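Local atomic coordinates of rubber oxygenase (Streptomyces sp., PDB entry 5O1L), a protein that cleaves the double bonds of poly(cis-1,4-isoprene) rubber oxidatively with dioxygen, using a non-covalently bound b-type heme, to give oligo-isoprenoids with keto and aldehyde ends. Residues Leu33-Pro38 with Asn283-Gln288; Val49-Val54 with Asp272-Ala277. One frame throughout, in Å; residues are numbered along the deposited sequence.

From the N terminus the chain runs mostly as loop through residues 33-38 and 49-54, with a short 3-10 turn at 51-52, before entering helix 59-68. Contact 1 closes the outer loop, bringing 33-38 back against 283-288 on helix 279-289. Contact 2 nests inside it, joining 49-54 to 272-277, the loop that leads from helix 251-267 toward helix 279-289. Their centres lie about 10 Å apart, and the two touch directly: Trp36 CD2 is 3.5 Å from Pro51 CG, while Trp36 CZ3 packs against the backbone of Tyr274. Together they tie the N-terminal segment to one side of the helical catalytic domain, away from the heme-binding site.

Contact 1 of 2, residues Leu33-Pro38 with Asn283-Gln288; sequences LWTWSP and NAQSKQ
Gln285 reaches Thr35 because its CG stands anti to the backbone N (chi1 -177°) and the chain stays extended through chi2, while Thr35 turns OG1 anti to its own N to meet the amide. Gln285 NE2 donates to Thr35 OG1 at 3.2 Å with an N-H...O angle of 155°, the hydroxyl lying in the amide plane. The same NE2 is 2.9 Å from Thr35 O and sits over one face of the Trp36 indole, 3.3 Å from Trp36 CZ3, toward the rim of the ring. Ring and amide planes are inclined by 44°, so this is no flat stack. Gln288 and the threonine side chain come from opposite directions, Gln288 NE2 ending 3.4 Å from Thr35 CB; one water links that NE2 to Thr35 N, another joins Gln288 OE1 to Leu33 O. At the other end of the Gln285 amide, OE1 is hydrogen-bonded to His232 NE2 of helix 224-244. An alanine at Gln285 is likely to leave Thr35 OG1 and His232 without this shared partner and open a gap over the indole. Since NE2 of this buried amide is bonded to the N-terminal loop and OE1 to helix 224-244, both of its ends are satisfied and its rotation is fixed.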
loop_
_atom_site.group_PDB
_atom_site.type_symbol
_atom_site.label_atom_id
_atom_site.label_comp_id
_atom_site.label_asym_id
_atom_site.label_seq_id
_atom_site.Cartn_x
_atom_site.Cartn_y
_atom_site.Cartn_z
ATOM N N LEU A 33 6.954 -15.443 -20.856
ATOM C CA LEU A 33 6.032 -14.509 -21.494
ATOM C C LEU A 33 6.172 -13.149 -20.862
ATOM O O LEU A 33 6.660 -13.004 -19.709
ATOM C CB LEU A 33 4.586 -14.927 -21.369
ATOM C CG LEU A 33 4.212 -16.284 -21.921
ATOM C CD1 LEU A 33 2.687 -16.322 -21.849
ATOM C CD2 LEU A 33 4.638 -16.423 -23.393
ATOM N N TRP A 34 5.801 -12.132 -21.582
ATOM C CA TRP A 34 5.820 -10.767 -21.081
ATOM C C TRP A 34 5.099 -10.721 -19.708
ATOM O O TRP A 34 3.986 -11.283 -19.553
ATOM C CB TRP A 34 4.994 -9.869 -22.009
ATOM C CG TRP A 34 4.998 -8.444 -21.810
ATOM C CD1 TRP A 34 5.981 -7.675 -21.325
ATOM C CD2 TRP A 34 3.962 -7.532 -22.168
ATOM N NE1 TRP A 34 5.623 -6.348 -21.313
ATOM C CE2 TRP A 34 4.382 -6.263 -21.841
ATOM C CE3 TRP A 34 2.707 -7.694 -22.714
ATOM C CZ2 TRP A 34 3.612 -5.158 -22.071
ATOM C CZ3 TRP A 34 1.978 -6.614 -22.967
ATOM C CH2 TRP A 34 2.395 -5.364 -22.617
ATOM N N THR A 35 5.703 -9.962 -18.810
ATOM C CA THR A 35 5.083 -9.844 -17.462
ATOM C C THR A 35 3.693 -9.196 -17.485
ATOM O O THR A 35 2.899 -9.453 -16.585
ATOM C CB THR A 35 6.071 -9.126 -16.564
ATOM O OG1 THR A 35 5.695 -9.363 -15.195
ATOM C CG2 THR A 35 6.106 -7.698 -16.736
ATOM N N TRP A 36 3.405 -8.367 -18.509
ATOM C CA TRP A 36 2.132 -7.706 -18.662
ATOM C C TRP A 36 1.171 -8.403 -19.573
ATOM O O TRP A 36 0.172 -7.777 -19.956
ATOM C CB TRP A 36 2.257 -6.216 -18.848
ATOM C CG TRP A 36 3.070 -5.546 -17.889
ATOM C CD1 TRP A 36 4.213 -4.879 -18.095
ATOM C CD2 TRP A 36 2.751 -5.352 -16.476
ATOM N NE1 TRP A 36 4.644 -4.237 -16.929
ATOM C CE2 TRP A 36 3.753 -4.532 -15.924
ATOM C CE3 TRP A 36 1.670 -5.749 -15.670
ATOM C CZ2 TRP A 36 3.776 -4.170 -14.572
ATOM C CZ3 TRP A 36 1.697 -5.349 -14.340
ATOM C CH2 TRP A 36 2.702 -4.548 -13.825
ATOM N N SER A 37 1.478 -9.645 -19.891
ATOM C CA SER A 37 0.643 -10.457 -20.793
ATOM C C SER A 37 -0.721 -10.521 -20.057
ATOM O O SER A 37 -0.759 -10.856 -18.856
ATOM C CB SER A 37 1.091 -11.861 -20.885
ATOM O OG SER A 37 0.156 -12.493 -21.713
ATOM N N PRO A 38 -1.817 -10.340 -20.747
ATOM C CA PRO A 38 -3.078 -10.598 -20.073
ATOM C C PRO A 38 -3.257 -12.050 -19.663
ATOM O O PRO A 38 -4.099 -12.344 -18.792
ATOM C CB PRO A 38 -4.132 -10.290 -21.196
ATOM C CG PRO A 38 -3.447 -9.431 -22.187
ATOM C CD PRO A 38 -2.001 -9.750 -22.102
ATOM N N ASN A 283 4.507 -13.393 -7.715
ATOM C CA ASN A 283 5.845 -13.512 -7.202
ATOM C C ASN A 283 6.874 -13.327 -8.342
ATOM O O ASN A 283 7.848 -12.626 -8.175
ATOM C CB ASN A 283 6.047 -14.865 -6.528
ATOM C CG ASN A 283 5.321 -14.990 -5.199
ATOM O OD1 ASN A 283 5.100 -13.993 -4.567
ATOM N ND2 ASN A 283 4.974 -16.158 -4.807
ATOM N N ALA A 284 6.511 -13.890 -9.496
ATOM C CA ALA A 284 7.431 -13.708 -10.632
ATOM C C ALA A 284 7.473 -12.277 -11.130
ATOM O O ALA A 284 8.537 -11.749 -11.416
ATOM C CB ALA A 284 7.004 -14.638 -11.730
ATOM N N GLN A 285 6.324 -11.624 -11.148
ATOM C CA GLN A 285 6.249 -10.235 -11.556
ATOM C C GLN A 285 7.014 -9.287 -10.633
ATOM O O GLN A 285 7.722 -8.411 -11.091
ATOM C CB GLN A 285 4.845 -9.794 -11.777
ATOM C CG GLN A 285 4.682 -8.379 -12.265
ATOM C CD GLN A 285 3.286 -8.087 -12.607
ATOM O OE1 GLN A 285 2.460 -7.717 -11.778
ATOM N NE2 GLN A 285 2.911 -8.402 -13.850
ATOM N N SER A 286 6.864 -9.453 -9.324
ATOM C CA SER A 286 7.579 -8.615 -8.367
ATOM C C SER A 286 9.091 -8.629 -8.621
ATOM O O SER A 286 9.714 -7.578 -8.563
ATOM C CB SER A 286 7.230 -9.104 -6.999
ATOM O OG SER A 286 7.916 -8.234 -6.045
ATOM N N LYS A 287 9.624 -9.811 -8.941
ATOM C CA LYS A 287 11.068 -9.900 -9.186
ATOM C C LYS A 287 11.487 -9.061 -10.366
ATOM O O LYS A 287 12.597 -8.545 -10.352
ATOM C CB LYS A 287 11.465 -11.352 -9.404
ATOM C CG LYS A 287 11.463 -12.130 -8.146
ATOM C CD LYS A 287 11.790 -13.626 -8.403
ATOM C CE LYS A 287 11.804 -14.424 -7.096
ATOM N NZ LYS A 287 10.439 -14.670 -6.504
ATOM N N GLN A 288 10.623 -8.906 -11.363
ATOM C CA GLN A 288 10.952 -8.171 -12.559
ATOM C C GLN A 288 10.617 -6.703 -12.476
ATOM O O GLN A 288 11.262 -5.866 -13.098
ATOM C CB GLN A 288 10.196 -8.739 -13.726
ATOM C CG GLN A 288 10.910 -8.579 -15.041
ATOM C CD GLN A 288 10.109 -9.280 -16.105
ATOM O OE1 GLN A 288 10.113 -10.509 -16.236
ATOM N NE2 GLN A 288 9.409 -8.516 -16.831
HETATM O O HOH W 1 9.351 -11.813 -19.080
HETATM O O HOH W 2 8.476 -9.345 -19.184
#

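Contact 2 of 2, residues Val49-Val54 with Asp272-Ala277; sequences VDPEYV and DEYIPA
Val49 and Tyr274 meet with their backbones well separated: the nearest CA pairs, Val49 with Glu273 and Pro51 with Tyr274, stand 9.0 and 7.6 Å apart, and no backbone-to-backbone hydrogen bond crosses the gap. The tyrosine side chain spans it. Its CG lies anti to the carbonyl carbon (chi1 -53°), which sends the ring toward residues 49-54, where OH donates to Val49 O at 2.7 Å. The hydroxyl stands above the plane of the Val49 carbonyl, 47° out of it. Pro51 lies over one face of the same ring: Pro51 CB is 3.6 Å from the Tyr274 ring centroid and only 9° off the normal, a well-centred CH-pi contact. Val54 CG2 lies 3.7 Å from Tyr274 OH, a methyl packed beside the hydroxyl. The phenol is thus fixed by a hydrogen bond at its end and by the proline over its face. Nearer the surface a water bridges the two segments, accepting from Val49 N and donating to Glu273 OE1 at 2.7 Å. Within 49-54, Asp50 OD1 accepts from Glu52 N at 3.0 Å, an Asx turn spanning Pro51. The contact sits beside helix 224-244, whose Gln224 touches both Val54 and Tyr274 and whose Ala225 is hydrogen-bonded through the backbone to Pro51. Farther along 272-277, Pro276 packs on Met228 of that helix and on Ala281 and Ala282 of helix 279-289, while Ile275 rests on helix 251-267.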
loop_
_atom_site.group_PDB
_atom_site.type_symbol
_atom_site.label_atom_id
_atom_site.label_comp_id
_atom_site.label_asym_id
_atom_site.label_seq_id
_atom_site.Cartn_x
_atom_site.Cartn_y
_atom_site.Cartn_z
ATOM N N VAL A 49 -1.580 -4.317 -23.884
ATOM C CA VAL A 49 -1.266 -2.870 -23.908
ATOM C C VAL A 49 -0.299 -2.582 -22.822
ATOM O O VAL A 49 -0.534 -2.995 -21.684
ATOM C CB VAL A 49 -2.544 -2.005 -23.732
ATOM C CG1 VAL A 49 -2.129 -0.559 -23.641
ATOM C CG2 VAL A 49 -3.511 -2.243 -24.879
ATOM N N ASP A 50 0.809 -1.923 -23.069
ATOM C CA ASP A 50 1.790 -1.622 -22.035
ATOM C C ASP A 50 1.237 -0.674 -20.938
ATOM O O ASP A 50 0.892 0.485 -21.209
ATOM C CB ASP A 50 2.964 -0.935 -22.725
ATOM C CG ASP A 50 4.140 -0.662 -21.817
ATOM O OD1 ASP A 50 4.118 -0.920 -20.612
ATOM O OD2 ASP A 50 5.111 -0.074 -22.390
ATOM N N PRO A 51 1.193 -1.166 -19.687
ATOM C CA PRO A 51 0.608 -0.365 -18.624
ATOM C C PRO A 51 1.437 0.821 -18.179
ATOM O O PRO A 51 0.941 1.652 -17.398
ATOM C CB PRO A 51 0.418 -1.365 -17.506
ATOM C CG PRO A 51 1.495 -2.377 -17.715
ATOM C CD PRO A 51 1.639 -2.468 -19.202
ATOM N N GLU A 52 2.655 0.958 -18.707
ATOM C CA GLU A 52 3.417 2.209 -18.532
ATOM C C GLU A 52 2.717 3.397 -19.163
ATOM O O GLU A 52 3.016 4.537 -18.798
ATOM C CB GLU A 52 4.858 2.053 -19.075
ATOM C CG GLU A 52 5.645 1.101 -18.223
ATOM C CD GLU A 52 6.231 1.706 -16.983
ATOM O OE1 GLU A 52 6.263 2.984 -16.899
ATOM O OE2 GLU A 52 6.740 0.940 -16.129
ATOM N N TYR A 53 1.823 3.145 -20.120
ATOM C CA TYR A 53 1.143 4.202 -20.853
ATOM C C TYR A 53 -0.342 4.159 -20.753
ATOM O O TYR A 53 -1.086 4.550 -21.634
ATOM C CB TYR A 53 1.632 4.218 -22.320
ATOM C CG TYR A 53 3.128 4.423 -22.444
ATOM C CD1 TYR A 53 3.667 5.705 -22.407
ATOM C CD2 TYR A 53 3.990 3.368 -22.594
ATOM C CE1 TYR A 53 5.016 5.934 -22.612
ATOM C CE2 TYR A 53 5.349 3.562 -22.798
ATOM C CZ TYR A 53 5.862 4.846 -22.782
ATOM O OH TYR A 53 7.215 5.060 -22.953
ATOM N N VAL A 54 -0.787 3.656 -19.597
ATOM C CA VAL A 54 -2.194 3.597 -19.242
ATOM C C VAL A 54 -2.328 4.218 -17.865
ATOM O O VAL A 54 -1.563 3.914 -16.954
ATOM C CB VAL A 54 -2.741 2.151 -19.274
ATOM C CG1 VAL A 54 -4.201 2.096 -18.912
ATOM C CG2 VAL A 54 -2.484 1.445 -20.622
ATOM N N ASP A 272 -8.242 -5.179 -14.828
ATOM C CA ASP A 272 -8.093 -6.590 -14.528
ATOM C C ASP A 272 -7.028 -7.218 -15.385
ATOM O O ASP A 272 -6.512 -8.279 -14.973
ATOM C CB ASP A 272 -9.399 -7.322 -14.695
ATOM C CG ASP A 272 -10.467 -6.931 -13.697
ATOM O OD1 ASP A 272 -10.091 -6.213 -12.704
ATOM O OD2 ASP A 272 -11.636 -7.370 -13.882
ATOM N N GLU A 273 -6.700 -6.658 -16.535
ATOM C CA GLU A 273 -5.652 -7.206 -17.376
ATOM C C GLU A 273 -4.237 -7.050 -16.803
ATOM O O GLU A 273 -3.325 -7.669 -17.334
ATOM C CB GLU A 273 -5.645 -6.466 -18.750
ATOM C CG GLU A 273 -6.883 -6.716 -19.539
ATOM C CD GLU A 273 -6.995 -5.899 -20.823
ATOM O OE1 GLU A 273 -6.042 -5.142 -21.204
ATOM O OE2 GLU A 273 -8.084 -6.054 -21.452
ATOM N N TYR A 274 -4.097 -6.295 -15.716
ATOM C CA TYR A 274 -2.804 -6.087 -15.056
ATOM C C TYR A 274 -2.717 -6.657 -13.653
ATOM O O TYR A 274 -1.678 -6.569 -12.998
ATOM C CB TYR A 274 -2.391 -4.577 -15.045
ATOM C CG TYR A 274 -2.439 -3.977 -16.443
ATOM C CD1 TYR A 274 -1.821 -4.541 -17.509
ATOM C CD2 TYR A 274 -3.191 -2.858 -16.643
ATOM C CE1 TYR A 274 -1.854 -3.960 -18.749
ATOM C CE2 TYR A 274 -3.278 -2.264 -17.885
ATOM C CZ TYR A 274 -2.586 -2.851 -18.913
ATOM O OH TYR A 274 -2.649 -2.257 -20.204
ATOM N N ILE A 275 -3.796 -7.178 -13.129
ATOM C CA ILE A 275 -3.791 -7.740 -11.753
ATOM C C ILE A 275 -3.416 -9.210 -11.822
ATOM O O ILE A 275 -4.047 -9.955 -12.567
ATOM C CB ILE A 275 -5.213 -7.605 -11.114
ATOM C CG1 ILE A 275 -5.721 -6.152 -11.144
ATOM C CG2 ILE A 275 -5.214 -8.201 -9.729
ATOM C CD1 ILE A 275 -7.144 -6.007 -10.721
ATOM N N PRO A 276 -2.389 -9.655 -11.117
ATOM C CA PRO A 276 -2.019 -11.071 -11.207
ATOM C C PRO A 276 -3.075 -11.986 -10.724
ATOM O O PRO A 276 -3.708 -11.722 -9.708
ATOM C CB PRO A 276 -0.744 -11.233 -10.352
ATOM C CG PRO A 276 -0.570 -9.929 -9.700
ATOM C CD PRO A 276 -1.546 -8.905 -10.197
ATOM N N ALA A 277 -3.293 -13.106 -11.429
ATOM C CA ALA A 277 -4.355 -14.037 -11.048
ATOM C C ALA A 277 -4.005 -15.016 -9.920
ATOM O O ALA A 277 -4.890 -15.489 -9.222
ATOM C CB ALA A 277 -4.840 -14.910 -12.243
HETATM O O HOH W 3 -3.429 -5.393 -21.818
#